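Local atomic coordinates of probable tRNA pseudouridine synthase D (Methanosarcina mazei, PDB entry 1Z2Z), a protein that probably converts the uridine at position 13 of transfer RNAs into pseudouridine. Residues A[32-41]-A[129-140]. Numbering follows the deposited sequence.
Sequences DFIVKEITNR and DLWGNDFRITVR
One face of the Phe33 ring is overlapped by the side chain of Ile137, whose CG1 sits 3.9 Å from the ring centroid in a CH-pi contact, displaced toward the rim. Both belong to an antiparallel pair of strands, 33-39 and 130-142, at the centre of the mixed sheet of this TruD-family pseudouridine synthase; strand 90-98 runs parallel to 33-39 on its other side, and strand 408-417 borders 130-142. Phe33 also approaches Asp86, the predicted nucleophile, so this face of the sheet probably helps form the active-site region. Along the same face, Phe135 turns its ring edge toward Phe33 CE2, while Val35 CG2 packs 3.7 Å from Phe135 CE2. Val35 holds CG1 anti to the backbone N (chi1 -178°), which leaves CG2 beside that nitrogen and against the phenyl ring. Farther on, Glu37 crosses Leu130, whose CD1 touches its aliphatic CG; the carboxylate beyond is bound by Lys85 and the backbone N of Lys94.

Lys36 and Asp134 exchange two backbone hydrogen bonds; between Ile34 and Arg136, Ile34 N donates nearly straight to Arg136 O, while the return bond from Arg136 N to Ile34 O is weak. The regular pattern ends at a classic beta bulge, where Trp131 and Gly132 both face Ile38: Trp131 N donates to Ile38 O (2.8 Å) and Ile38 N to Gly132 O (2.9 Å).

Salt bridges close both ends. Asp32 OD1 is met on its syn side by Arg140 NE at 2.6 Å, with the carboxylate and guanidinium planes 41° apart and Thr138 CG2 over the guanidinium centre. Water 1 donates to both Asp32 O and Thr138 O. At the far end Arg41, which also pairs with Glu43, approaches Asp129 side-on, NE (3.2 Å) and NH1 (3.0 Å) converging on the single oxygen OD2.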
loop_
_atom_site.group_PDB
_atom_site.type_symbol
_atom_site.label_atom_id
_atom_site.label_comp_id
_atom_site.label_asym_id
_atom_site.label_seq_id
_atom_site.Cartn_x
_atom_site.Cartn_y
_atom_site.Cartn_z
ATOM N N ASP A 32 -1.683 6.950 19.955
ATOM C CA ASP A 32 -1.267 7.938 18.957
ATOM C C ASP A 32 -1.621 7.529 17.534
ATOM O O ASP A 32 -1.312 8.239 16.565
ATOM C CB ASP A 32 0.238 8.207 19.042
ATOM C CG ASP A 32 0.594 9.207 20.135
ATOM O OD1 ASP A 32 1.799 9.492 20.299
ATOM O OD2 ASP A 32 -0.328 9.705 20.823
ATOM N N PHE A 33 -2.273 6.380 17.410
ATOM C CA PHE A 33 -2.678 5.878 16.107
ATOM C C PHE A 33 -4.031 5.203 16.228
ATOM O O PHE A 33 -4.108 3.993 16.418
ATOM C CB PHE A 33 -1.655 4.873 15.573
ATOM C CG PHE A 33 -1.581 4.838 14.076
ATOM C CD1 PHE A 33 -0.636 5.600 13.398
ATOM C CD2 PHE A 33 -2.487 4.091 13.342
ATOM C CE1 PHE A 33 -0.597 5.621 12.010
ATOM C CE2 PHE A 33 -2.457 4.105 11.951
ATOM C CZ PHE A 33 -1.510 4.872 11.286
ATOM N N ILE A 34 -5.097 5.982 16.113
ATOM C CA ILE A 34 -6.421 5.413 16.226
ATOM C C ILE A 34 -7.036 5.156 14.864
ATOM O O ILE A 34 -7.093 6.044 14.016
ATOM C CB ILE A 34 -7.311 6.319 17.071
ATOM C CG1 ILE A 34 -6.688 6.416 18.480
ATOM C CG2 ILE A 34 -8.742 5.796 17.086
ATOM C CD1 ILE A 34 -7.508 7.150 19.512
ATOM N N VAL A 35 -7.472 3.922 14.651
ATOM C CA VAL A 35 -8.069 3.523 13.383
ATOM C C VAL A 35 -9.426 2.896 13.629
ATOM O O VAL A 35 -9.502 1.800 14.173
ATOM C CB VAL A 35 -7.212 2.478 12.678
ATOM C CG1 VAL A 35 -7.826 2.128 11.350
ATOM C CG2 VAL A 35 -5.807 2.975 12.526
ATOM N N LYS A 36 -10.492 3.580 13.220
ATOM C CA LYS A 36 -11.848 3.067 13.414
ATOM C C LYS A 36 -12.478 2.735 12.066
ATOM O O LYS A 36 -12.677 3.619 11.243
ATOM C CB LYS A 36 -12.723 4.102 14.124
ATOM C CG LYS A 36 -12.208 4.588 15.463
ATOM C CD LYS A 36 -13.218 5.525 16.105
ATOM C CE LYS A 36 -12.747 5.996 17.485
ATOM N NZ LYS A 36 -13.779 6.777 18.256
ATOM N N GLU A 37 -12.819 1.467 11.862
ATOM C CA GLU A 37 -13.410 0.994 10.613
ATOM C C GLU A 37 -14.815 1.511 10.307
ATOM O O GLU A 37 -15.609 1.751 11.214
ATOM C CB GLU A 37 -13.437 -0.524 10.636
ATOM C CG GLU A 37 -13.895 -1.157 9.358
ATOM C CD GLU A 37 -14.293 -2.604 9.541
ATOM O OE1 GLU A 37 -15.427 -2.851 10.009
ATOM O OE2 GLU A 37 -13.462 -3.483 9.237
ATOM N N ILE A 38 -15.118 1.693 9.020
ATOM C CA ILE A 38 -16.452 2.143 8.616
ATOM C C ILE A 38 -17.052 0.980 7.851
ATOM O O ILE A 38 -16.537 0.585 6.814
ATOM C CB ILE A 38 -16.390 3.372 7.708
ATOM C CG1 ILE A 38 -15.433 4.403 8.308
ATOM C CG2 ILE A 38 -17.793 3.975 7.554
ATOM C CD1 ILE A 38 -15.185 5.587 7.417
ATOM N N THR A 39 -18.141 0.429 8.363
ATOM C CA THR A 39 -18.764 -0.731 7.745
ATOM C C THR A 39 -19.616 -0.438 6.517
ATOM O O THR A 39 -20.111 0.677 6.348
ATOM C CB THR A 39 -19.660 -1.456 8.776
ATOM O OG1 THR A 39 -19.764 -2.841 8.437
ATOM C CG2 THR A 39 -21.064 -0.851 8.797
ATOM N N ASN A 40 -19.777 -1.434 5.646
ATOM C CA ASN A 40 -20.648 -1.257 4.489
ATOM C C ASN A 40 -21.766 -2.282 4.568
ATOM O O ASN A 40 -22.633 -2.317 3.711
ATOM C CB ASN A 40 -19.901 -1.392 3.150
ATOM C CG ASN A 40 -19.357 -2.782 2.903
ATOM O OD1 ASN A 40 -20.002 -3.791 3.201
ATOM N ND2 ASN A 40 -18.166 -2.841 2.325
ATOM N N ARG A 41 -21.768 -3.113 5.604
ATOM C CA ARG A 41 -22.827 -4.111 5.714
ATOM C C ARG A 41 -23.709 -3.952 6.954
ATOM O O ARG A 41 -23.342 -3.281 7.916
ATOM C CB ARG A 41 -22.218 -5.503 5.689
ATOM C CG ARG A 41 -21.022 -5.624 6.591
ATOM C CD ARG A 41 -21.123 -6.881 7.387
ATOM N NE ARG A 41 -20.841 -8.046 6.578
ATOM C CZ ARG A 41 -21.237 -9.273 6.890
ATOM N NH1 ARG A 41 -20.914 -10.289 6.094
ATOM N NH2 ARG A 41 -21.969 -9.478 7.981
ATOM N N ASP A 129 -15.484 -6.634 3.309
ATOM C CA ASP A 129 -16.773 -6.142 3.777
ATOM C C ASP A 129 -16.719 -4.846 4.570
ATOM O O ASP A 129 -17.346 -4.756 5.609
ATOM C CB ASP A 129 -17.488 -7.179 4.639
ATOM C CG ASP A 129 -17.869 -8.428 3.873
ATOM O OD1 ASP A 129 -17.270 -8.686 2.796
ATOM O OD2 ASP A 129 -18.756 -9.161 4.375
ATOM N N LEU A 130 -15.972 -3.846 4.125
ATOM C CA LEU A 130 -15.967 -2.579 4.852
ATOM C C LEU A 130 -15.814 -1.472 3.816
ATOM O O LEU A 130 -15.258 -1.691 2.740
ATOM C CB LEU A 130 -14.811 -2.500 5.860
ATOM C CG LEU A 130 -13.457 -2.038 5.309
ATOM C CD1 LEU A 130 -12.507 -1.730 6.438
ATOM C CD2 LEU A 130 -12.897 -3.101 4.385
ATOM N N TRP A 131 -16.312 -0.287 4.130
ATOM C CA TRP A 131 -16.187 0.813 3.205
ATOM C C TRP A 131 -14.786 1.362 3.356
ATOM O O TRP A 131 -13.905 1.063 2.554
ATOM C CB TRP A 131 -17.207 1.905 3.501
ATOM C CG TRP A 131 -17.005 3.107 2.629
ATOM C CD1 TRP A 131 -16.153 4.155 2.857
ATOM C CD2 TRP A 131 -17.575 3.328 1.333
ATOM N NE1 TRP A 131 -16.153 5.004 1.785
ATOM C CE2 TRP A 131 -17.014 4.523 0.832
ATOM C CE3 TRP A 131 -18.500 2.629 0.542
ATOM C CZ2 TRP A 131 -17.349 5.041 -0.427
ATOM C CZ3 TRP A 131 -18.833 3.146 -0.712
ATOM C CH2 TRP A 131 -18.253 4.341 -1.182
ATOM N N GLY A 132 -14.574 2.155 4.400
ATOM C CA GLY A 132 -13.259 2.718 4.632
ATOM C C GLY A 132 -12.770 2.586 6.062
ATOM O O GLY A 132 -13.231 1.732 6.828
ATOM N N ASN A 133 -11.831 3.461 6.417
ATOM C CA ASN A 133 -11.225 3.481 7.745
ATOM C C ASN A 133 -10.968 4.923 8.217
ATOM O O ASN A 133 -10.251 5.683 7.564
ATOM C CB ASN A 133 -9.893 2.707 7.723
ATOM C CG ASN A 133 -10.065 1.189 7.870
ATOM O OD1 ASN A 133 -9.282 0.418 7.330
ATOM N ND2 ASN A 133 -11.067 0.766 8.629
ATOM N N ASP A 134 -11.575 5.305 9.338
ATOM C CA ASP A 134 -11.369 6.631 9.924
ATOM C C ASP A 134 -10.042 6.591 10.648
ATOM O O ASP A 134 -9.753 5.632 11.368
ATOM C CB ASP A 134 -12.456 6.948 10.934
ATOM C CG ASP A 134 -13.644 7.579 10.301
ATOM O OD1 ASP A 134 -14.719 7.633 10.944
ATOM O OD2 ASP A 134 -13.493 8.037 9.147
ATOM N N PHE A 135 -9.239 7.631 10.460
ATOM C CA PHE A 135 -7.940 7.707 11.104
ATOM C C PHE A 135 -7.863 8.898 12.036
ATOM O O PHE A 135 -8.587 9.886 11.878
ATOM C CB PHE A 135 -6.808 7.806 10.083
ATOM C CG PHE A 135 -6.568 6.537 9.314
ATOM C CD1 PHE A 135 -7.159 6.340 8.062
ATOM C CD2 PHE A 135 -5.743 5.547 9.830
ATOM C CE1 PHE A 135 -6.934 5.172 7.328
ATOM C CE2 PHE A 135 -5.502 4.377 9.119
ATOM C CZ PHE A 135 -6.102 4.188 7.857
ATOM N N ARG A 136 -6.972 8.779 13.011
ATOM C CA ARG A 136 -6.718 9.794 14.025
ATOM C C ARG A 136 -5.265 9.561 14.413
ATOM O O ARG A 136 -4.996 8.920 15.424
ATOM C CB ARG A 136 -7.621 9.548 15.229
ATOM C CG ARG A 136 -7.302 10.381 16.451
ATOM C CD ARG A 136 -8.197 11.591 16.515
ATOM N NE ARG A 136 -7.803 12.511 17.578
ATOM C CZ ARG A 136 -8.448 13.639 17.861
ATOM N NH1 ARG A 136 -8.019 14.421 18.843
ATOM N NH2 ARG A 136 -9.529 13.985 17.169
ATOM N N ILE A 137 -4.335 10.054 13.600
ATOM C CA ILE A 137 -2.914 9.867 13.868
ATOM C C ILE A 137 -2.342 11.062 14.613
ATOM O O ILE A 137 -2.863 12.166 14.511
ATOM C CB ILE A 137 -2.134 9.644 12.555
ATOM C CG1 ILE A 137 -2.770 8.482 11.793
ATOM C CG2 ILE A 137 -0.667 9.334 12.843
ATOM C CD1 ILE A 137 -2.158 8.237 10.434
ATOM N N THR A 138 -1.278 10.830 15.370
ATOM C CA THR A 138 -0.638 11.884 16.149
ATOM C C THR A 138 0.867 11.861 15.940
ATOM O O THR A 138 1.518 10.867 16.250
ATOM C CB THR A 138 -0.900 11.695 17.645
ATOM O OG1 THR A 138 -2.298 11.858 17.908
ATOM C CG2 THR A 138 -0.093 12.704 18.464
ATOM N N VAL A 139 1.412 12.957 15.421
ATOM C CA VAL A 139 2.844 13.060 15.193
ATOM C C VAL A 139 3.360 13.806 16.425
ATOM O O VAL A 139 2.739 14.779 16.863
ATOM C CB VAL A 139 3.155 13.873 13.880
ATOM C CG1 VAL A 139 4.604 13.684 13.464
ATOM C CG2 VAL A 139 2.232 13.433 12.745
ATOM N N ARG A 140 4.464 13.332 17.002
ATOM C CA ARG A 140 5.070 13.941 18.200
ATOM C C ARG A 140 6.569 14.209 18.022
ATOM O O ARG A 140 7.222 13.584 17.189
ATOM C CB ARG A 140 4.897 13.021 19.421
ATOM C CG ARG A 140 3.482 12.840 19.925
ATOM C CD ARG A 140 3.481 11.972 21.170
ATOM N NE ARG A 140 2.133 11.715 21.679
ATOM C CZ ARG A 140 1.320 12.646 22.170
ATOM N NH1 ARG A 140 0.114 12.318 22.602
ATOM N NH2 ARG A 140 1.705 13.911 22.232
HETATM O O HOH W 1 1.387 8.092 15.708
#